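Local atomic coordinates of DNA damage response protein Rtt109, putative (Neosartorya fumigata, PDB entry 5ZB9), a protein that probably transfers the acetyl group of acetyl-CoA to lysine side chains of histones, histone H3 among them. Residues Thr50-Ile61 with Ile72-Thr83. Numbering follows the deposited sequence.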
loop_
_atom_site.group_PDB
_atom_site.type_symbol
_atom_site.label_atom_id
_atom_site.label_comp_id
_atom_site.label_asym_id
_atom_site.label_seq_id
_atom_site.Cartn_x
_atom_site.Cartn_y
_atom_site.Cartn_z
ATOM N N THR A 50 -0.388 -11.827 -13.926
ATOM C CA THR A 50 -0.732 -10.889 -12.863
ATOM C C THR A 50 -1.868 -9.955 -13.276
ATOM O O THR A 50 -1.889 -9.430 -14.394
ATOM C CB THR A 50 0.507 -10.046 -12.449
ATOM O OG1 THR A 50 1.603 -10.917 -12.133
ATOM C CG2 THR A 50 0.202 -9.181 -11.241
ATOM N N PHE A 51 -2.817 -9.750 -12.372
ATOM C CA PHE A 51 -3.889 -8.793 -12.620
ATOM C C PHE A 51 -3.822 -7.671 -11.599
ATOM O O PHE A 51 -3.360 -7.875 -10.477
ATOM C CB PHE A 51 -5.252 -9.487 -12.577
ATOM C CG PHE A 51 -5.437 -10.505 -13.667
ATOM C CD1 PHE A 51 -4.968 -11.803 -13.511
ATOM C CD2 PHE A 51 -6.065 -10.157 -14.859
ATOM C CE1 PHE A 51 -5.127 -12.739 -14.521
ATOM C CE2 PHE A 51 -6.227 -11.089 -15.871
ATOM C CZ PHE A 51 -5.759 -12.384 -15.701
ATOM N N CYS A 52 -4.264 -6.482 -11.986
ATOM C CA CYS A 52 -4.288 -5.371 -11.049
ATOM C C CYS A 52 -5.657 -4.715 -10.997
ATOM O O CYS A 52 -6.351 -4.615 -12.005
ATOM C CB CYS A 52 -3.226 -4.327 -11.404
ATOM S SG CYS A 52 -3.066 -3.031 -10.147
ATOM N N GLU A 53 -6.026 -4.268 -9.803
ATOM C CA GLU A 53 -7.296 -3.604 -9.558
ATOM C C GLU A 53 -7.011 -2.275 -8.865
ATOM O O GLU A 53 -6.387 -2.257 -7.810
ATOM C CB GLU A 53 -8.207 -4.504 -8.708
ATOM C CG GLU A 53 -9.536 -3.899 -8.252
ATOM C CD GLU A 53 -10.343 -4.854 -7.356
ATOM O OE1 GLU A 53 -9.896 -5.999 -7.156
ATOM O OE2 GLU A 53 -11.427 -4.468 -6.854
ATOM N N ASN A 54 -7.434 -1.164 -9.465
ATOM C CA ASN A 54 -7.236 0.146 -8.849
ATOM C C ASN A 54 -8.342 0.506 -7.871
ATOM O O ASN A 54 -9.513 0.243 -8.129
ATOM C CB ASN A 54 -7.156 1.249 -9.902
ATOM C CG ASN A 54 -6.032 1.043 -10.889
ATOM O OD1 ASN A 54 -5.056 0.350 -10.610
ATOM N ND2 ASN A 54 -6.164 1.654 -12.056
ATOM N N HIS A 55 -7.962 1.116 -6.753
ATOM C CA HIS A 55 -8.918 1.646 -5.787
ATOM C C HIS A 55 -8.534 3.050 -5.380
ATOM O O HIS A 55 -7.369 3.320 -5.088
ATOM C CB HIS A 55 -8.989 0.779 -4.536
ATOM C CG HIS A 55 -9.552 -0.581 -4.775
ATOM N ND1 HIS A 55 -10.896 -0.857 -4.659
ATOM C CD2 HIS A 55 -8.954 -1.748 -5.111
ATOM C CE1 HIS A 55 -11.103 -2.137 -4.916
ATOM N NE2 HIS A 55 -9.940 -2.700 -5.192
ATOM N N PHE A 56 -9.515 3.941 -5.340
ATOM C CA PHE A 56 -9.266 5.287 -4.858
ATOM C C PHE A 56 -10.377 5.749 -3.927
ATOM O O PHE A 56 -11.554 5.650 -4.248
ATOM C CB PHE A 56 -9.124 6.261 -6.020
ATOM C CG PHE A 56 -8.896 7.672 -5.582
ATOM C CD1 PHE A 56 -7.669 8.060 -5.076
ATOM C CD2 PHE A 56 -9.911 8.608 -5.663
ATOM C CE1 PHE A 56 -7.460 9.356 -4.661
ATOM C CE2 PHE A 56 -9.706 9.901 -5.252
ATOM C CZ PHE A 56 -8.481 10.278 -4.748
ATOM N N LEU A 57 -9.989 6.248 -2.762
ATOM C CA LEU A 57 -10.942 6.756 -1.800
ATOM C C LEU A 57 -10.710 8.236 -1.584
ATOM O O LEU A 57 -9.624 8.641 -1.161
ATOM C CB LEU A 57 -10.829 6.009 -0.465
ATOM C CG LEU A 57 -11.603 6.614 0.714
ATOM C CD1 LEU A 57 -13.111 6.526 0.489
ATOM C CD2 LEU A 57 -11.220 5.945 2.031
ATOM N N ALA A 58 -11.724 9.042 -1.883
ATOM C CA ALA A 58 -11.702 10.457 -1.537
ATOM C C ALA A 58 -12.619 10.700 -0.353
ATOM O O ALA A 58 -13.755 10.208 -0.306
ATOM C CB ALA A 58 -12.114 11.314 -2.719
ATOM N N VAL A 59 -12.117 11.451 0.616
ATOM C CA VAL A 59 -12.890 11.738 1.806
ATOM C C VAL A 59 -13.071 13.239 1.918
ATOM O O VAL A 59 -12.113 13.998 1.806
ATOM C CB VAL A 59 -12.217 11.189 3.078
ATOM C CG1 VAL A 59 -13.094 11.450 4.297
ATOM C CG2 VAL A 59 -11.930 9.697 2.922
ATOM N N SER A 60 -14.311 13.662 2.119
ATOM C CA SER A 60 -14.601 15.081 2.209
ATOM C C SER A 60 -15.443 15.381 3.434
ATOM O O SER A 60 -16.020 14.483 4.049
ATOM C CB SER A 60 -15.305 15.574 0.941
ATOM O OG SER A 60 -16.440 14.774 0.652
ATOM N N ILE A 61 -15.477 16.657 3.790
ATOM C CA ILE A 61 -16.329 17.141 4.853
ATOM C C ILE A 61 -17.189 18.283 4.337
ATOM O O ILE A 61 -16.851 18.921 3.342
ATOM C CB ILE A 61 -15.510 17.621 6.049
ATOM C CG1 ILE A 61 -14.537 18.710 5.602
ATOM C CG2 ILE A 61 -14.773 16.457 6.674
ATOM C CD1 ILE A 61 -13.827 19.384 6.734
ATOM N N ILE A 72 -12.854 18.186 -0.105
ATOM C CA ILE A 72 -12.025 17.002 0.051
ATOM C C ILE A 72 -10.913 17.250 1.066
ATOM O O ILE A 72 -10.211 18.254 0.991
ATOM C CB ILE A 72 -11.412 16.578 -1.295
ATOM C CG1 ILE A 72 -12.485 15.976 -2.198
ATOM C CG2 ILE A 72 -10.284 15.585 -1.086
ATOM C CD1 ILE A 72 -11.991 15.686 -3.592
ATOM N N ILE A 73 -10.751 16.337 2.016
ATOM C CA ILE A 73 -9.691 16.476 3.005
ATOM C C ILE A 73 -8.588 15.431 2.853
ATOM O O ILE A 73 -7.496 15.594 3.395
ATOM C CB ILE A 73 -10.240 16.384 4.435
ATOM C CG1 ILE A 73 -10.891 15.018 4.660
ATOM C CG2 ILE A 73 -11.213 17.515 4.697
ATOM C CD1 ILE A 73 -11.046 14.657 6.112
ATOM N N PHE A 74 -8.861 14.364 2.113
ATOM C CA PHE A 74 -7.921 13.259 2.049
ATOM C C PHE A 74 -8.169 12.395 0.831
ATOM O O PHE A 74 -9.310 12.174 0.443
ATOM C CB PHE A 74 -8.013 12.414 3.320
ATOM C CG PHE A 74 -6.940 11.369 3.437
ATOM C CD1 PHE A 74 -5.610 11.736 3.617
ATOM C CD2 PHE A 74 -7.257 10.019 3.393
ATOM C CE1 PHE A 74 -4.608 10.773 3.733
ATOM C CE2 PHE A 74 -6.266 9.052 3.515
ATOM C CZ PHE A 74 -4.939 9.429 3.684
ATOM N N GLY A 75 -7.094 11.912 0.228
ATOM C CA GLY A 75 -7.204 11.005 -0.896
ATOM C C GLY A 75 -6.193 9.882 -0.771
ATOM O O GLY A 75 -5.020 10.120 -0.466
ATOM N N ILE A 76 -6.636 8.651 -0.993
ATOM C CA ILE A 76 -5.711 7.531 -0.935
ATOM C C ILE A 76 -5.977 6.554 -2.068
ATOM O O ILE A 76 -7.113 6.106 -2.269
ATOM C CB ILE A 76 -5.776 6.812 0.441
ATOM C CG1 ILE A 76 -4.873 5.590 0.452
ATOM C CG2 ILE A 76 -7.212 6.443 0.826
ATOM C CD1 ILE A 76 -4.700 5.006 1.826
ATOM N N GLU A 77 -4.930 6.261 -2.839
ATOM C CA GLU A 77 -5.032 5.271 -3.901
ATOM C C GLU A 77 -4.344 3.989 -3.478
ATOM O O GLU A 77 -3.236 4.011 -2.949
ATOM C CB GLU A 77 -4.428 5.776 -5.210
ATOM C CG GLU A 77 -4.598 4.780 -6.361
ATOM C CD GLU A 77 -4.024 5.276 -7.684
ATOM O OE1 GLU A 77 -4.792 5.378 -8.668
ATOM O OE2 GLU A 77 -2.805 5.546 -7.749
ATOM N N VAL A 78 -5.014 2.869 -3.712
ATOM C CA VAL A 78 -4.462 1.568 -3.382
ATOM C C VAL A 78 -4.575 0.627 -4.570
ATOM O O VAL A 78 -5.652 0.484 -5.136
ATOM C CB VAL A 78 -5.183 0.940 -2.194
ATOM C CG1 VAL A 78 -4.521 -0.362 -1.829
ATOM C CG2 VAL A 78 -5.206 1.901 -1.007
ATOM N N LEU A 79 -3.465 -0.003 -4.947
ATOM C CA LEU A 79 -3.468 -0.969 -6.036
ATOM C C LEU A 79 -3.466 -2.390 -5.489
ATOM O O LEU A 79 -2.621 -2.743 -4.658
ATOM C CB LEU A 79 -2.260 -0.759 -6.944
ATOM C CG LEU A 79 -1.938 0.685 -7.338
ATOM C CD1 LEU A 79 -0.637 0.728 -8.137
ATOM C CD2 LEU A 79 -3.082 1.313 -8.121
ATOM N N VAL A 80 -4.412 -3.207 -5.945
ATOM C CA VAL A 80 -4.459 -4.606 -5.538
ATOM C C VAL A 80 -3.982 -5.484 -6.682
ATOM O O VAL A 80 -4.596 -5.514 -7.744
ATOM C CB VAL A 80 -5.877 -5.048 -5.112
ATOM C CG1 VAL A 80 -5.853 -6.477 -4.580
ATOM C CG2 VAL A 80 -6.444 -4.107 -4.064
ATOM N N TYR A 81 -2.869 -6.177 -6.464
ATOM C CA TYR A 81 -2.329 -7.123 -7.437
ATOM C C TYR A 81 -2.702 -8.546 -7.053
ATOM O O TYR A 81 -2.774 -8.877 -5.871
ATOM C CB TYR A 81 -0.809 -7.014 -7.536
ATOM C CG TYR A 81 -0.279 -5.655 -7.935
ATOM C CD1 TYR A 81 0.024 -4.692 -6.976
ATOM C CD2 TYR A 81 -0.055 -5.341 -9.267
ATOM C CE1 TYR A 81 0.519 -3.460 -7.341
ATOM C CE2 TYR A 81 0.439 -4.105 -9.638
ATOM C CZ TYR A 81 0.723 -3.171 -8.675
ATOM O OH TYR A 81 1.217 -1.944 -9.052
ATOM N N GLY A 82 -2.932 -9.386 -8.053
ATOM C CA GLY A 82 -3.195 -10.791 -7.813
ATOM C C GLY A 82 -2.416 -11.695 -8.746
ATOM O O GLY A 82 -2.381 -11.479 -9.954
ATOM N N THR A 83 -1.756 -12.690 -8.169
ATOM C CA THR A 83 -1.246 -13.832 -8.919
ATOM C C THR A 83 -1.897 -15.088 -8.348
ATOM O O THR A 83 -2.751 -15.006 -7.464
ATOM C CB THR A 83 0.292 -13.974 -8.836
ATOM O OG1 THR A 83 0.681 -14.208 -7.475
ATOM C CG2 THR A 83 0.988 -12.734 -9.371
#
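Phe-51 and Gly-82 trade a pair of backbone hydrogen bonds, and the ladder runs on through Glu-53 with Val-80, His-55 with Val-78 and Leu-57 with Ile-76, so strands 50-61 and 72-82 form a long antiparallel hairpin, their N-to-C directions 158° apart. At Val-59 the register slips: its O takes Ile-73 N at 2.7 Å and Phe-74 N at 3.3 Å, both donors lying in the carbonyl plane, the second less straight. This is a classic beta bulge.

From the bulge, Ile-73 reaches Ile-61, and the two side chains cross at about a right angle, Ile-61 CG1 lying 3.6 Å from Ile-73 CG2. On the face carrying Cys-52, Asn-54 and Phe-56, the Cys-52 sulfur sits over one face of the Tyr-81 ring, SG 4.0 Å from its centroid and offset toward the rim. SG gets there by standing anti to the backbone N (chi1 -172°). Asn-54 runs alongside Leu-79, OD1 3.3 Å from CD2. Phe-56 leans across toward Gly-75, its CZ 4.1 Å from the glycine CA, while Glu-77 CB meets the ring edge.

On the other face, Val-80 CG2 comes obliquely to the His-55 ring, 3.6 Å from CD2; His-55 ND1 is hydrogen-bonded to His-27 of the adjoining strand. Helix 111-127 covers Phe-74, Ile-76 and Val-78, and Phe-74 also lies close to Ala-94 and Leu-112 of the CoA site.

The backbone bonds thus hold the hairpin together within the central sheet, while the carboxylate of buried Glu-77 is held by a salt bridge from OE2 to Lys-93 and hydrogen bonds from OE2 to Ser-92 and OE1 to Tyr-424, partners that probably stabilise its negative charge.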